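Local structure of WYL1 (Ruminococcus sp., 6OAW) at residues G83-N88 with E181-A186; R220-P225 with L242-S247; Y238-S243 with A254-I259. The protein is a WYL-domain accessory protein of the Type VI-D CRISPR-Cas system, in which it plays a modulatory role, probably by acting on the RNA-guided effector. One frame throughout, in Å; residues are numbered along the deposited sequence.

Interaction 1: G83-N88 with E181-A186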
loop_
_atom_site.group_PDB
_atom_site.type_symbol
_atom_site.label_atom_id
_atom_site.label_comp_id
_atom_site.label_asym_id
_atom_site.label_seq_id
_atom_site.Cartn_x
_atom_site.Cartn_y
_atom_site.Cartn_z
ATOM N N GLY B 83 6.074 -12.510 13.492
ATOM C CA GLY B 83 5.327 -11.307 13.098
ATOM C C GLY B 83 6.228 -10.083 12.946
ATOM O O GLY B 83 5.712 -9.082 12.461
ATOM N N ILE B 84 7.506 -10.109 13.347
ATOM C CA ILE B 84 8.408 -8.941 13.110
ATOM C C ILE B 84 8.810 -8.964 11.634
ATOM O O ILE B 84 9.318 -9.953 11.144
ATOM C CB ILE B 84 9.630 -8.907 14.041
ATOM C CG1 ILE B 84 9.259 -8.980 15.521
ATOM C CG2 ILE B 84 10.451 -7.662 13.764
ATOM C CD1 ILE B 84 8.368 -7.871 15.971
ATOM N N PRO B 85 8.496 -7.915 10.839
ATOM C CA PRO B 85 8.799 -7.935 9.409
ATOM C C PRO B 85 10.290 -8.148 9.108
ATOM O O PRO B 85 11.128 -7.646 9.852
ATOM C CB PRO B 85 8.328 -6.567 8.907
ATOM C CG PRO B 85 7.301 -6.128 9.918
ATOM C CD PRO B 85 7.729 -6.718 11.245
ATOM N N LEU B 86 10.560 -8.890 8.031
ATOM C CA LEU B 86 11.908 -9.158 7.488
ATOM C C LEU B 86 12.110 -8.224 6.297
ATOM O O LEU B 86 11.494 -8.438 5.277
ATOM C CB LEU B 86 11.989 -10.641 7.115
ATOM C CG LEU B 86 11.849 -11.607 8.301
ATOM C CD1 LEU B 86 11.604 -13.027 7.827
ATOM C CD2 LEU B 86 13.095 -11.577 9.173
ATOM N N LEU B 87 12.872 -7.151 6.485
ATOM C CA LEU B 87 13.116 -6.136 5.444
ATOM C C LEU B 87 14.035 -6.734 4.387
ATOM O O LEU B 87 15.017 -7.394 4.770
ATOM C CB LEU B 87 13.811 -4.912 6.043
ATOM C CG LEU B 87 12.987 -4.008 6.925
ATOM C CD1 LEU B 87 13.789 -2.760 7.240
ATOM C CD2 LEU B 87 11.680 -3.661 6.225
ATOM N N ASN B 88 13.753 -6.417 3.128
ATOM C CA ASN B 88 14.580 -6.722 1.942
ATOM C C ASN B 88 15.982 -6.123 2.118
ATOM O O ASN B 88 16.894 -6.731 1.585
ATOM C CB ASN B 88 13.863 -6.268 0.679
ATOM C CG ASN B 88 12.625 -7.096 0.430
ATOM O OD1 ASN B 88 12.625 -8.302 0.684
ATOM N ND2 ASN B 88 11.562 -6.466 -0.041
ATOM N N GLU B 181 4.123 -0.720 12.171
ATOM C CA GLU B 181 3.729 -0.669 13.598
ATOM C C GLU B 181 4.387 -1.828 14.362
ATOM O O GLU B 181 4.777 -1.629 15.527
ATOM C CB GLU B 181 2.203 -0.672 13.706
ATOM C CG GLU B 181 1.727 -0.325 15.095
ATOM C CD GLU B 181 0.271 -0.655 15.361
ATOM O OE1 GLU B 181 -0.125 -1.856 15.206
ATOM O OE2 GLU B 181 -0.453 0.296 15.681
ATOM N N ARG B 182 4.563 -2.987 13.727
ATOM C CA ARG B 182 5.137 -4.171 14.426
ATOM C C ARG B 182 6.634 -3.961 14.627
ATOM O O ARG B 182 7.143 -4.405 15.641
ATOM C CB ARG B 182 4.827 -5.477 13.696
ATOM C CG ARG B 182 3.340 -5.751 13.561
ATOM C CD ARG B 182 3.050 -7.232 13.491
ATOM N NE ARG B 182 3.374 -7.798 12.188
ATOM C CZ ARG B 182 2.639 -7.641 11.085
ATOM N NH1 ARG B 182 1.541 -6.917 11.116
ATOM N NH2 ARG B 182 3.018 -8.186 9.946
ATOM N N LEU B 183 7.315 -3.278 13.714
ATOM C CA LEU B 183 8.729 -2.886 13.921
ATOM C C LEU B 183 8.821 -1.901 15.095
ATOM O O LEU B 183 9.689 -2.103 15.968
ATOM C CB LEU B 183 9.292 -2.269 12.637
ATOM C CG LEU B 183 9.578 -3.258 11.517
ATOM C CD1 LEU B 183 10.012 -2.527 10.253
ATOM C CD2 LEU B 183 10.635 -4.270 11.949
ATOM N N ILE B 184 7.948 -0.903 15.150
ATOM C CA ILE B 184 8.018 0.158 16.201
ATOM C C ILE B 184 7.745 -0.454 17.575
ATOM O O ILE B 184 8.366 0.006 18.532
ATOM C CB ILE B 184 7.027 1.295 15.906
ATOM C CG1 ILE B 184 7.314 1.959 14.560
ATOM C CG2 ILE B 184 6.982 2.305 17.042
ATOM C CD1 ILE B 184 6.187 2.903 14.132
ATOM N N PHE B 185 6.816 -1.405 17.678
ATOM C CA PHE B 185 6.361 -1.970 18.971
ATOM C C PHE B 185 6.900 -3.395 19.112
ATOM O O PHE B 185 6.253 -4.244 19.780
ATOM C CB PHE B 185 4.837 -1.878 19.071
ATOM C CG PHE B 185 4.342 -0.485 19.354
ATOM C CD1 PHE B 185 4.352 0.018 20.648
ATOM C CD2 PHE B 185 3.851 0.310 18.337
ATOM C CE1 PHE B 185 3.874 1.297 20.921
ATOM C CE2 PHE B 185 3.401 1.595 18.596
ATOM C CZ PHE B 185 3.422 2.092 19.885
ATOM N N ALA B 186 8.038 -3.664 18.489
ATOM C CA ALA B 186 8.663 -5.005 18.474
ATOM C C ALA B 186 8.841 -5.520 19.905
ATOM O O ALA B 186 8.617 -6.725 20.134
ATOM C CB ALA B 186 9.973 -4.949 17.763
#

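Interaction 2: R220-P225 with L242-S247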
loop_
_atom_site.group_PDB
_atom_site.type_symbol
_atom_site.label_atom_id
_atom_site.label_comp_id
_atom_site.label_asym_id
_atom_site.label_seq_id
_atom_site.Cartn_x
_atom_site.Cartn_y
_atom_site.Cartn_z
ATOM N N ARG B 220 -3.081 -0.813 35.090
ATOM C CA ARG B 220 -2.370 -2.109 35.229
ATOM C C ARG B 220 -3.416 -3.225 35.245
ATOM O O ARG B 220 -4.179 -3.308 36.225
ATOM C CB ARG B 220 -1.500 -2.141 36.491
ATOM C CG ARG B 220 -0.718 -3.438 36.685
ATOM C CD ARG B 220 0.708 -3.270 37.207
ATOM N NE ARG B 220 1.118 -4.187 38.280
ATOM C CZ ARG B 220 2.168 -5.018 38.247
ATOM N NH1 ARG B 220 2.964 -5.085 37.187
ATOM N NH2 ARG B 220 2.438 -5.759 39.305
ATOM N N ILE B 221 -3.444 -4.040 34.185
ATOM C CA ILE B 221 -4.407 -5.162 33.977
ATOM C C ILE B 221 -3.617 -6.465 33.833
ATOM O O ILE B 221 -2.371 -6.408 33.738
ATOM C CB ILE B 221 -5.315 -4.893 32.765
ATOM C CG1 ILE B 221 -4.546 -4.868 31.445
ATOM C CG2 ILE B 221 -6.093 -3.608 32.969
ATOM C CD1 ILE B 221 -5.446 -4.831 30.218
ATOM N N ARG B 222 -4.330 -7.590 33.833
ATOM C CA ARG B 222 -3.768 -8.946 33.623
ATOM C C ARG B 222 -4.252 -9.451 32.265
ATOM O O ARG B 222 -5.465 -9.355 31.989
ATOM C CB ARG B 222 -4.161 -9.858 34.782
ATOM C CG ARG B 222 -3.549 -9.431 36.109
ATOM C CD ARG B 222 -3.824 -10.423 37.219
ATOM N NE ARG B 222 -5.228 -10.355 37.582
ATOM C CZ ARG B 222 -5.921 -11.350 38.134
ATOM N NH1 ARG B 222 -5.355 -12.522 38.374
ATOM N NH2 ARG B 222 -7.196 -11.172 38.428
ATOM N N LEU B 223 -3.312 -9.905 31.429
ATOM C CA LEU B 223 -3.587 -10.453 30.080
ATOM C C LEU B 223 -3.155 -11.909 30.031
ATOM O O LEU B 223 -2.074 -12.219 30.534
ATOM C CB LEU B 223 -2.791 -9.681 29.035
ATOM C CG LEU B 223 -3.066 -8.185 28.958
ATOM C CD1 LEU B 223 -2.142 -7.557 27.933
ATOM C CD2 LEU B 223 -4.521 -7.915 28.609
ATOM N N ILE B 224 -3.966 -12.742 29.385
ATOM C CA ILE B 224 -3.586 -14.100 28.907
ATOM C C ILE B 224 -3.562 -14.016 27.387
ATOM O O ILE B 224 -4.615 -14.076 26.757
ATOM C CB ILE B 224 -4.551 -15.184 29.426
ATOM C CG1 ILE B 224 -4.754 -15.102 30.945
ATOM C CG2 ILE B 224 -4.040 -16.559 28.998
ATOM C CD1 ILE B 224 -5.844 -16.003 31.476
ATOM N N PRO B 225 -2.389 -13.772 26.764
ATOM C CA PRO B 225 -2.306 -13.574 25.319
ATOM C C PRO B 225 -2.811 -14.794 24.547
ATOM O O PRO B 225 -2.595 -15.888 25.009
ATOM C CB PRO B 225 -0.803 -13.403 25.049
ATOM C CG PRO B 225 -0.242 -12.953 26.378
ATOM C CD PRO B 225 -1.071 -13.688 27.411
ATOM N N LEU B 242 -7.365 -13.046 26.711
ATOM C CA LEU B 242 -8.297 -12.863 27.855
ATOM C C LEU B 242 -7.733 -11.750 28.734
ATOM O O LEU B 242 -6.493 -11.700 28.879
ATOM C CB LEU B 242 -8.469 -14.156 28.652
ATOM C CG LEU B 242 -8.723 -15.417 27.829
ATOM C CD1 LEU B 242 -9.160 -16.557 28.732
ATOM C CD2 LEU B 242 -9.762 -15.178 26.741
ATOM N N SER B 243 -8.609 -10.885 29.251
ATOM C CA SER B 243 -8.238 -9.745 30.123
ATOM C C SER B 243 -9.203 -9.642 31.309
ATOM O O SER B 243 -10.367 -10.070 31.172
ATOM C CB SER B 243 -8.215 -8.497 29.336
ATOM O OG SER B 243 -8.103 -7.369 30.191
ATOM N N ASP B 244 -8.717 -9.104 32.430
ATOM C CA ASP B 244 -9.509 -8.895 33.669
ATOM C C ASP B 244 -9.928 -7.421 33.756
ATOM O O ASP B 244 -10.419 -7.013 34.802
ATOM C CB ASP B 244 -8.708 -9.358 34.889
ATOM C CG ASP B 244 -7.606 -8.389 35.296
ATOM O OD1 ASP B 244 -7.380 -7.417 34.548
ATOM O OD2 ASP B 244 -7.015 -8.583 36.381
ATOM N N GLU B 245 -9.757 -6.640 32.692
ATOM C CA GLU B 245 -10.028 -5.184 32.729
ATOM C C GLU B 245 -11.532 -4.956 32.916
ATOM O O GLU B 245 -11.885 -4.130 33.780
ATOM C CB GLU B 245 -9.510 -4.476 31.479
ATOM C CG GLU B 245 -9.561 -2.964 31.601
ATOM C CD GLU B 245 -9.015 -2.195 30.409
ATOM O OE1 GLU B 245 -8.572 -2.842 29.444
ATOM O OE2 GLU B 245 -9.046 -0.947 30.464
ATOM N N LYS B 246 -12.367 -5.637 32.135
ATOM C CA LYS B 246 -13.813 -5.308 31.975
ATOM C C LYS B 246 -14.569 -5.568 33.295
ATOM O O LYS B 246 -15.569 -4.872 33.557
ATOM C CB LYS B 246 -14.404 -6.083 30.790
ATOM N N SER B 247 -14.102 -6.519 34.104
ATOM C CA SER B 247 -14.678 -6.865 35.428
ATOM C C SER B 247 -13.838 -6.211 36.533
ATOM O O SER B 247 -14.104 -6.473 37.711
ATOM C CB SER B 247 -14.744 -8.348 35.599
ATOM O OG SER B 247 -13.431 -8.863 35.577
#

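Interaction 3: Y238-S243 with A254-I259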
loop_
_atom_site.group_PDB
_atom_site.type_symbol
_atom_site.label_atom_id
_atom_site.label_comp_id
_atom_site.label_asym_id
_atom_site.label_seq_id
_atom_site.Cartn_x
_atom_site.Cartn_y
_atom_site.Cartn_z
ATOM N N TYR B 238 -3.562 -5.929 16.742
ATOM C CA TYR B 238 -4.339 -6.185 17.981
ATOM C C TYR B 238 -3.774 -7.431 18.669
ATOM O O TYR B 238 -3.489 -8.432 18.002
ATOM C CB TYR B 238 -5.819 -6.369 17.644
ATOM C CG TYR B 238 -6.496 -5.172 17.031
ATOM C CD1 TYR B 238 -6.377 -4.938 15.672
ATOM C CD2 TYR B 238 -7.206 -4.255 17.794
ATOM C CE1 TYR B 238 -6.970 -3.843 15.074
ATOM C CE2 TYR B 238 -7.832 -3.162 17.203
ATOM C CZ TYR B 238 -7.696 -2.940 15.838
ATOM O OH TYR B 238 -8.271 -1.893 15.170
ATOM N N LEU B 239 -3.644 -7.397 19.990
ATOM C CA LEU B 239 -3.488 -8.624 20.804
ATOM C C LEU B 239 -4.881 -9.144 21.147
ATOM O O LEU B 239 -5.576 -8.497 21.947
ATOM C CB LEU B 239 -2.703 -8.336 22.080
ATOM C CG LEU B 239 -2.615 -9.523 23.030
ATOM C CD1 LEU B 239 -2.004 -10.731 22.342
ATOM C CD2 LEU B 239 -1.806 -9.165 24.262
ATOM N N VAL B 240 -5.289 -10.250 20.537
ATOM C CA VAL B 240 -6.492 -10.997 20.983
ATOM C C VAL B 240 -6.079 -11.836 22.187
ATOM O O VAL B 240 -5.051 -12.494 22.126
ATOM C CB VAL B 240 -7.121 -11.838 19.859
ATOM C CG1 VAL B 240 -8.335 -12.594 20.369
ATOM C CG2 VAL B 240 -7.514 -10.979 18.670
ATOM N N CYS B 241 -6.821 -11.744 23.283
ATOM C CA CYS B 241 -6.391 -12.306 24.593
ATOM C C CYS B 241 -7.591 -12.490 25.522
ATOM O O CYS B 241 -8.686 -12.081 25.147
ATOM C CB CYS B 241 -5.388 -11.367 25.245
ATOM S SG CYS B 241 -6.091 -9.733 25.570
ATOM N N LEU B 242 -7.365 -13.046 26.711
ATOM C CA LEU B 242 -8.297 -12.863 27.855
ATOM C C LEU B 242 -7.733 -11.750 28.734
ATOM O O LEU B 242 -6.493 -11.700 28.879
ATOM C CB LEU B 242 -8.469 -14.156 28.652
ATOM C CG LEU B 242 -8.723 -15.417 27.829
ATOM C CD1 LEU B 242 -9.160 -16.557 28.732
ATOM C CD2 LEU B 242 -9.762 -15.178 26.741
ATOM N N SER B 243 -8.609 -10.885 29.251
ATOM C CA SER B 243 -8.238 -9.745 30.123
ATOM C C SER B 243 -9.203 -9.642 31.309
ATOM O O SER B 243 -10.367 -10.070 31.172
ATOM C CB SER B 243 -8.215 -8.497 29.336
ATOM O OG SER B 243 -8.103 -7.369 30.191
ATOM N N ALA B 254 -12.461 -12.615 27.123
ATOM C CA ALA B 254 -11.874 -12.386 25.789
ATOM C C ALA B 254 -11.923 -10.888 25.468
ATOM O O ALA B 254 -12.933 -10.231 25.777
ATOM C CB ALA B 254 -12.613 -13.173 24.748
ATOM N N ASP B 255 -10.857 -10.365 24.871
ATOM C CA ASP B 255 -10.815 -8.964 24.393
ATOM C C ASP B 255 -9.752 -8.830 23.306
ATOM O O ASP B 255 -9.003 -9.823 23.037
ATOM C CB ASP B 255 -10.590 -8.010 25.564
ATOM C CG ASP B 255 -11.335 -6.702 25.434
ATOM O OD1 ASP B 255 -11.482 -6.212 24.288
ATOM O OD2 ASP B 255 -11.777 -6.182 26.479
ATOM N N SER B 256 -9.732 -7.644 22.689
ATOM C CA SER B 256 -8.765 -7.239 21.646
ATOM C C SER B 256 -8.190 -5.854 21.961
ATOM O O SER B 256 -8.959 -4.843 21.867
ATOM C CB SER B 256 -9.456 -7.310 20.296
ATOM O OG SER B 256 -8.589 -6.919 19.236
ATOM N N TYR B 257 -6.883 -5.793 22.265
ATOM C CA TYR B 257 -6.124 -4.562 22.573
ATOM C C TYR B 257 -5.221 -4.173 21.393
ATOM O O TYR B 257 -4.398 -4.996 20.971
ATOM C CB TYR B 257 -5.255 -4.757 23.819
ATOM C CG TYR B 257 -6.021 -4.870 25.099
ATOM C CD1 TYR B 257 -6.586 -6.070 25.489
ATOM C CD2 TYR B 257 -6.268 -3.748 25.876
ATOM C CE1 TYR B 257 -7.314 -6.172 26.669
ATOM C CE2 TYR B 257 -7.000 -3.828 27.048
ATOM C CZ TYR B 257 -7.521 -5.041 27.440
ATOM O OH TYR B 257 -8.257 -5.105 28.570
ATOM N N ARG B 258 -5.312 -2.931 20.924
ATOM C CA ARG B 258 -4.281 -2.342 20.017
ATOM C C ARG B 258 -2.909 -2.537 20.675
ATOM O O ARG B 258 -2.761 -2.148 21.857
ATOM C CB ARG B 258 -4.544 -0.846 19.810
ATOM C CG ARG B 258 -5.766 -0.535 18.955
ATOM C CD ARG B 258 -5.414 -0.413 17.488
ATOM N NE ARG B 258 -4.367 0.591 17.417
ATOM C CZ ARG B 258 -4.523 1.878 17.182
ATOM N NH1 ARG B 258 -3.459 2.668 17.208
ATOM N NH2 ARG B 258 -5.701 2.366 16.853
ATOM N N ILE B 259 -1.930 -3.115 19.985
ATOM C CA ILE B 259 -0.596 -3.295 20.614
ATOM C C ILE B 259 0.008 -1.923 20.930
ATOM O O ILE B 259 0.839 -1.848 21.872
ATOM C CB ILE B 259 0.362 -4.176 19.796
ATOM C CG1 ILE B 259 0.883 -3.470 18.549
ATOM C CG2 ILE B 259 -0.264 -5.531 19.491
ATOM C CD1 ILE B 259 1.904 -4.293 17.801
#

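Interaction 1: G83-N88 with E181-A186
Leu183, Arg182 and Ile84 bury the most surface where the loop 83-88 lies against the last turn of helix 177-184. Leu183 reaches the loop with one branch: its CD2 meets Ile84 CG2 at 3.9 Å and also touches CD of the Pro85 ring, while its CG rests against CG and CD of the same ring. Ile84 sends its other arm past the helix end, where CD1 reaches Ala186 CB, at the start of helix 186-199, at 3.8 Å and lies close to the backbone oxygen of Arg182. Arg182 supplies the polar grip. Its chain bends at chi3 (-76°) and turns NE onto the carbonyl of Gly83, giving a 2.7 Å NE to O bond that is nearly straight (163° at the hydrogen) and lies in the guanidinium plane. Beyond it, Arg182 NH1 bonds Asn237 OD1, and Asn237 also holds Glu181. With an alanine here, the Gly83 carbonyl would probably lose this donor and Asn237 OD1 its partner. Ala69 backs Ile84, and Tyr172 touches Leu183. The contact thus pairs an apolar patch with one directional bond from a charged side chain to a neutral backbone oxygen, which probably helps to set the register of the loop on the helix.

Interaction 2: R220-P225 with L242-S247
Arg222 and Asp244 meet across the end of the strand pair, their side chains crossing at about a right angle. Asp244 CG stands between its own backbone N and carbonyl carbon (chi1 76°), which turns the carboxylate back onto the neighbouring strand. There OD1 takes the backbone N-H of Arg222 at 3.1 Å, almost straight but from well above the carboxylate plane. OD2 receives Arg222 NE in a 2.8 Å salt bridge, again from above that plane, and a weak bond from NH2. The arginine, bent at chi3 (-71°), curls over the carboxylate with the two flat groups 64° apart. Its NH1 forms a salt bridge with Glu275, so its charge is probably shared between two acids; Phe206 adds a cation-pi contact. Ile221 lies over the turn: CG2 touches Glu245 CG at 3.8 Å, and CD1 approaches Ser243 OG. Ser243 OG accepts the backbone N-H of Glu245 at 3.1 Å, an ST turn, and also bonds Tyr257 OH; Glu245 OE1 makes a probable hydrogen bond to that hydroxyl, while OE2 forms a salt bridge with Arg219. Leu223 CD2 packs on Ser243 CB at 3.8 Å. On the other face, Ile224 and Leu242 stand side by side, CB to CB 4.1 Å. Backbone bonds pair them both ways, Ile224 N to Leu242 O at 2.8 Å and Leu242 N to Ile224 O at 2.9 Å. Asp244 N to Arg222 O carries the pairing past Ser243, where the carboxylate adds its clasp. Strands 219-230 and 237-243, consecutive and antiparallel, form a beta hairpin in this WYL-domain protein.

Interaction 3: Y238-S243 with A254-I259
Leu239 with Tyr257 and Cys241 with Asp255 are hydrogen-bonded backbone pairs, each joined by two bonds, among them Leu239 N to Tyr257 O at 2.7 Å and Asp255 N to Cys241 O at 2.8 Å. Between and beyond them lie non-hydrogen-bonded pairs, where CA-H groups of Tyr238, Val240, Ala254 and Ser256 approach carbonyl oxygens. The polar side-chain link is Ser243 OG, which donates to Tyr257 OH at 2.8 Å near the plane of the ring. Cys241 SG, set between its backbone N and carbonyl carbon (chi1 61°), meets the edge of the same ring 3.7 Å from CD1, a sulfur-aromatic contact. On the other face of the sheet, with Tyr238, Val240 and Leu242, the Tyr238 ring crosses Arg258 obliquely, CE2 to CD 3.7 Å, with the guanidinium turned 84° from the ring; Arg258 NH1 bonds Ser260 OG. Ser256 OG lies 3.2 Å from Tyr238 CB and bonds the backbone oxygen of Pro300. Leu242 CD2 packs on Ala254 CB at 4.0 Å, and helix 287-298 covers this face through Val240 and Leu242. The alternation is that of an antiparallel pair, directions 159° apart; being consecutive, strands 237-243 and 253-258 form a beta hairpin, the second to use strand 237-243.

In the fold
Interactions 2 and 3 are buried and share strand 237-243, which pairs with strand 219-230 in one and strand 253-258 in the other, so together they form three consecutive strands of one antiparallel sheet. Their centres lie about 8 Å apart, and Tyr257 of interaction 3 packs on Ile221 of interaction 2. Interaction 1, partly buried and earlier in the chain, packs a loop on a helix end, its centre about 19 Å from that of interaction 3; the two touch where Glu181 and Phe185 meet Ile259. Regular backbone bonding dominates interaction 3, interaction 2 adds a charged clasp at the strand end, and interaction 1 relies on apolar packing with a single side-chain-to-backbone bond.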